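Local structure of ABC-type amino acid transport system, permease component (Caldanaerobacter subterraneus subsp. tengcongensis MB4, 4YMU) at residues 58-71 against 91-105. The protein is the membrane-spanning subunit of an ABC importer and probably carries amino acids such as arginine across the cell membrane. Residues are numbered along the deposited sequence; the frame is centred on the assembly and turned at random.
With ARG (arginine), chain I.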
# COMPACT_ATOMS: atom_id res chain seq x y z
N TYR C 58 -25.64 1.53 -12.75
CA TYR C 58 -25.25 2.78 -13.40
C TYR C 58 -23.74 2.87 -13.53
O TYR C 58 -23.21 2.97 -14.65
CB TYR C 58 -25.78 3.95 -12.57
CG TYR C 58 -25.41 5.33 -13.07
CD1 TYR C 58 -26.27 6.06 -13.88
CD2 TYR C 58 -24.22 5.93 -12.68
CE1 TYR C 58 -25.94 7.34 -14.30
CE2 TYR C 58 -23.89 7.21 -13.10
CZ TYR C 58 -24.75 7.91 -13.91
OH TYR C 58 -24.40 9.17 -14.32
N ILE C 59 -23.06 2.83 -12.38
CA ILE C 59 -21.60 2.92 -12.31
C ILE C 59 -20.90 1.88 -13.19
O ILE C 59 -20.05 2.22 -14.03
CB ILE C 59 -21.13 2.75 -10.86
CG1 ILE C 59 -21.62 3.94 -10.03
CG2 ILE C 59 -19.61 2.63 -10.79
CD1 ILE C 59 -21.42 3.77 -8.56
N GLU C 60 -21.29 0.63 -13.01
CA GLU C 60 -20.68 -0.49 -13.72
C GLU C 60 -20.83 -0.34 -15.23
O GLU C 60 -19.86 -0.44 -15.98
CB GLU C 60 -21.35 -1.78 -13.24
CG GLU C 60 -20.57 -3.06 -13.47
CD GLU C 60 -21.09 -4.22 -12.62
OE1 GLU C 60 -22.24 -4.13 -12.14
OE2 GLU C 60 -20.35 -5.21 -12.45
N VAL C 61 -22.06 -0.05 -15.65
CA VAL C 61 -22.38 0.06 -17.07
C VAL C 61 -21.63 1.22 -17.70
O VAL C 61 -21.03 1.06 -18.75
CB VAL C 61 -23.90 0.18 -17.31
CG1 VAL C 61 -24.16 0.71 -18.71
CG2 VAL C 61 -24.57 -1.17 -17.12
N ILE C 62 -21.64 2.37 -17.04
CA ILE C 62 -20.96 3.54 -17.59
C ILE C 62 -19.43 3.39 -17.66
O ILE C 62 -18.81 3.78 -18.66
CB ILE C 62 -21.37 4.80 -16.84
CG1 ILE C 62 -22.84 5.06 -17.12
CG2 ILE C 62 -20.53 5.98 -17.29
CD1 ILE C 62 -23.37 6.15 -16.33
N ARG C 63 -18.82 2.81 -16.63
CA ARG C 63 -17.38 2.64 -16.66
C ARG C 63 -16.99 1.50 -17.57
O ARG C 63 -15.88 1.49 -18.13
CB ARG C 63 -16.85 2.41 -15.24
CG ARG C 63 -17.10 3.57 -14.28
CD ARG C 63 -16.56 3.27 -12.90
NE ARG C 63 -15.12 3.10 -12.89
CZ ARG C 63 -14.50 2.04 -12.39
NH1 ARG C 63 -15.23 1.05 -11.87
NH2 ARG C 63 -13.18 1.95 -12.42
N GLY C 64 -17.89 0.54 -17.75
CA GLY C 64 -17.57 -0.65 -18.52
C GLY C 64 -17.90 -0.51 -19.99
O GLY C 64 -17.89 -1.50 -20.74
N THR C 65 -18.14 0.73 -20.41
CA THR C 65 -18.66 1.02 -21.75
C THR C 65 -18.04 2.32 -22.32
O THR C 65 -17.83 3.28 -21.58
CB THR C 65 -20.21 1.07 -21.67
OG1 THR C 65 -20.79 0.38 -22.78
CG2 THR C 65 -20.74 2.48 -21.53
N PRO C 66 -17.72 2.35 -23.62
CA PRO C 66 -16.94 3.48 -24.17
C PRO C 66 -17.63 4.85 -24.10
O PRO C 66 -18.86 4.95 -24.29
CB PRO C 66 -16.71 3.07 -25.63
CG PRO C 66 -16.85 1.58 -25.65
CD PRO C 66 -17.93 1.30 -24.63
N LEU C 67 -16.84 5.88 -23.82
CA LEU C 67 -17.33 7.26 -23.78
C LEU C 67 -17.93 7.66 -25.14
O LEU C 67 -18.94 8.36 -25.19
CB LEU C 67 -16.19 8.23 -23.45
CG LEU C 67 -16.42 9.57 -22.74
CD1 LEU C 67 -15.51 10.65 -23.31
CD2 LEU C 67 -17.87 10.02 -22.69
N LEU C 68 -17.29 7.24 -26.23
CA LEU C 68 -17.75 7.56 -27.58
C LEU C 68 -19.18 7.10 -27.75
O LEU C 68 -20.07 7.90 -28.11
CB LEU C 68 -16.88 6.85 -28.63
CG LEU C 68 -16.55 7.53 -29.97
CD1 LEU C 68 -16.39 6.49 -31.07
CD2 LEU C 68 -17.55 8.61 -30.38
N VAL C 69 -19.41 5.82 -27.45
CA VAL C 69 -20.73 5.23 -27.59
C VAL C 69 -21.79 6.01 -26.79
O VAL C 69 -22.90 6.21 -27.27
CB VAL C 69 -20.73 3.73 -27.25
CG1 VAL C 69 -22.13 3.17 -27.15
CG2 VAL C 69 -19.91 2.97 -28.29
N GLN C 70 -21.42 6.53 -25.63
CA GLN C 70 -22.35 7.33 -24.82
C GLN C 70 -22.64 8.67 -25.50
O GLN C 70 -23.80 9.12 -25.52
CB GLN C 70 -21.78 7.55 -23.42
CG GLN C 70 -21.66 6.27 -22.60
CD GLN C 70 -20.66 6.36 -21.42
OE1 GLN C 70 -20.04 5.37 -21.05
NE2 GLN C 70 -20.52 7.55 -20.85
N LEU C 71 -21.59 9.30 -26.02
CA LEU C 71 -21.71 10.56 -26.75
C LEU C 71 -22.71 10.41 -27.89
O LEU C 71 -23.71 11.14 -27.96
CB LEU C 71 -20.37 10.98 -27.34
CG LEU C 71 -19.96 12.47 -27.37
CD1 LEU C 71 -19.39 12.86 -28.73
CD2 LEU C 71 -21.07 13.40 -26.94
N GLY C 91 -22.19 17.01 -25.54
CA GLY C 91 -20.87 16.76 -24.99
C GLY C 91 -20.87 16.88 -23.48
O GLY C 91 -20.44 15.96 -22.78
N VAL C 92 -21.38 18.00 -22.98
CA VAL C 92 -21.49 18.24 -21.55
C VAL C 92 -22.22 17.11 -20.84
O VAL C 92 -21.74 16.59 -19.84
CB VAL C 92 -22.23 19.56 -21.25
CG1 VAL C 92 -22.70 19.60 -19.80
CG2 VAL C 92 -21.36 20.76 -21.56
N SER C 93 -23.38 16.73 -21.38
CA SER C 93 -24.17 15.65 -20.79
C SER C 93 -23.40 14.34 -20.71
O SER C 93 -23.36 13.68 -19.66
CB SER C 93 -25.42 15.41 -21.64
OG SER C 93 -26.28 16.53 -21.54
N ALA C 94 -22.79 13.97 -21.84
CA ALA C 94 -22.12 12.69 -21.96
C ALA C 94 -20.93 12.63 -21.01
O ALA C 94 -20.79 11.68 -20.23
CB ALA C 94 -21.70 12.46 -23.40
N LEU C 95 -20.08 13.65 -21.08
CA LEU C 95 -18.90 13.76 -20.24
C LEU C 95 -19.27 13.80 -18.75
O LEU C 95 -18.65 13.13 -17.95
CB LEU C 95 -18.11 15.01 -20.61
CG LEU C 95 -17.42 15.02 -21.96
CD1 LEU C 95 -16.54 16.24 -22.07
CD2 LEU C 95 -16.59 13.76 -22.12
N ALA C 96 -20.28 14.59 -18.39
CA ALA C 96 -20.72 14.67 -17.01
C ALA C 96 -21.22 13.33 -16.50
O ALA C 96 -21.04 13.00 -15.33
CB ALA C 96 -21.76 15.75 -16.81
N ILE C 97 -21.90 12.57 -17.35
CA ILE C 97 -22.40 11.25 -16.93
C ILE C 97 -21.23 10.28 -16.72
O ILE C 97 -21.10 9.64 -15.65
CB ILE C 97 -23.44 10.71 -17.93
CG1 ILE C 97 -24.82 11.33 -17.66
CG2 ILE C 97 -23.54 9.20 -17.87
CD1 ILE C 97 -25.76 11.28 -18.89
N ASN C 98 -20.37 10.18 -17.74
CA ASN C 98 -19.19 9.33 -17.67
C ASN C 98 -18.38 9.62 -16.38
O ASN C 98 -18.11 8.73 -15.54
CB ASN C 98 -18.35 9.56 -18.93
CG ASN C 98 -17.14 8.65 -19.03
OD1 ASN C 98 -16.01 9.08 -18.79
ND2 ASN C 98 -17.36 7.39 -19.38
N SER C 99 -18.07 10.90 -16.22
CA SER C 99 -17.36 11.39 -15.06
C SER C 99 -18.13 11.07 -13.79
O SER C 99 -17.52 10.83 -12.77
CB SER C 99 -17.11 12.89 -15.15
OG SER C 99 -16.34 13.33 -14.04
N SER C 100 -19.45 11.09 -13.85
CA SER C 100 -20.22 10.83 -12.63
C SER C 100 -19.92 9.42 -12.15
O SER C 100 -19.72 9.19 -10.95
CB SER C 100 -21.72 11.00 -12.85
OG SER C 100 -22.28 9.84 -13.44
N ALA C 101 -19.89 8.48 -13.08
CA ALA C 101 -19.57 7.11 -12.67
C ALA C 101 -18.17 7.02 -12.05
O ALA C 101 -17.98 6.50 -10.91
CB ALA C 101 -19.70 6.16 -13.84
N TYR C 102 -17.18 7.54 -12.78
CA TYR C 102 -15.80 7.43 -12.27
C TYR C 102 -15.63 8.14 -10.91
O TYR C 102 -14.92 7.65 -10.03
CB TYR C 102 -14.79 7.91 -13.31
CG TYR C 102 -14.67 6.96 -14.48
CD1 TYR C 102 -13.75 5.91 -14.46
CD2 TYR C 102 -15.49 7.09 -15.60
CE1 TYR C 102 -13.64 5.03 -15.53
CE2 TYR C 102 -15.39 6.22 -16.68
CZ TYR C 102 -14.46 5.20 -16.65
OH TYR C 102 -14.36 4.32 -17.72
N VAL C 103 -16.30 9.28 -10.75
CA VAL C 103 -16.27 10.04 -9.51
C VAL C 103 -16.93 9.31 -8.34
O VAL C 103 -16.41 9.32 -7.21
CB VAL C 103 -16.87 11.44 -9.70
CG1 VAL C 103 -17.26 12.07 -8.35
CG2 VAL C 103 -15.88 12.33 -10.44
N ALA C 104 -18.05 8.65 -8.61
CA ALA C 104 -18.69 7.81 -7.62
C ALA C 104 -17.69 6.77 -7.08
O ALA C 104 -17.55 6.58 -5.84
CB ALA C 104 -19.91 7.12 -8.22
N GLU C 105 -16.98 6.11 -8.00
CA GLU C 105 -15.97 5.15 -7.54
C GLU C 105 -14.87 5.81 -6.72
O GLU C 105 -14.45 5.27 -5.69
CB GLU C 105 -15.34 4.39 -8.70
CG GLU C 105 -15.79 2.96 -8.75
CD GLU C 105 -15.80 2.34 -7.37
OE1 GLU C 105 -14.71 2.01 -6.84
OE2 GLU C 105 -16.93 2.22 -6.81
N ARG I . -11.61 6.66 -22.90
CA ARG I . -12.01 5.59 -21.98
C ARG I . -13.45 5.18 -22.18
O ARG I . -13.91 4.18 -21.60
CB ARG I . -11.84 6.03 -20.53
CG ARG I . -12.81 7.08 -20.06
CD ARG I . -12.40 7.58 -18.69
NE ARG I . -13.41 8.44 -18.08
CZ ARG I . -13.21 9.16 -16.99
NH1 ARG I . -14.19 9.92 -16.50
NH2 ARG I . -12.02 9.14 -16.38
OXT ARG I . -14.19 5.84 -22.91
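Segment 91-105, within helix 87-112, packs against the end of helix 49-63 (58-63) and the start of helix 67-75 (67-71), which are joined by a break at Gly64-Pro66. The axis of 91-105 passes 8.6 Å from that of 58-63, at 120° between N-to-C directions. For 67-71 the values are 9.2 Å and 138°. This helix-helix packing across the break belongs to the transmembrane domain of a binding-protein-dependent ABC permease and lines its arginine pocket. Closest in backbone are Ile59 and Ala101, CA to CA 4.7 Å, where the Ala101 methyl fits knob-into-hole among Tyr58, Ile59, Ile62 and Arg63. Ile62 CD1 meets Ile97 CG2, the two side chains crossing at about a right angle. The Tyr102 ring is sandwiched: Arg63 CG sits over the centre of one face, a CH-pi contact 3.8 Å from the centroid, and NE of the bound arginine lies above the other face near the rim. An alanine replacing Tyr102 would probably leave the ligand guanidinium without that flat support and uncover the Arg63 chain. Asn98, its CG anti to the backbone N, turns OD1 to the ligand, accepting from NE at 2.8 Å and from NH1; Glu152 binds the ligand too. At the ligand's carboxylate end, Leu67 N donates to OXT over 2.8 Å, N-H...O angle 162°.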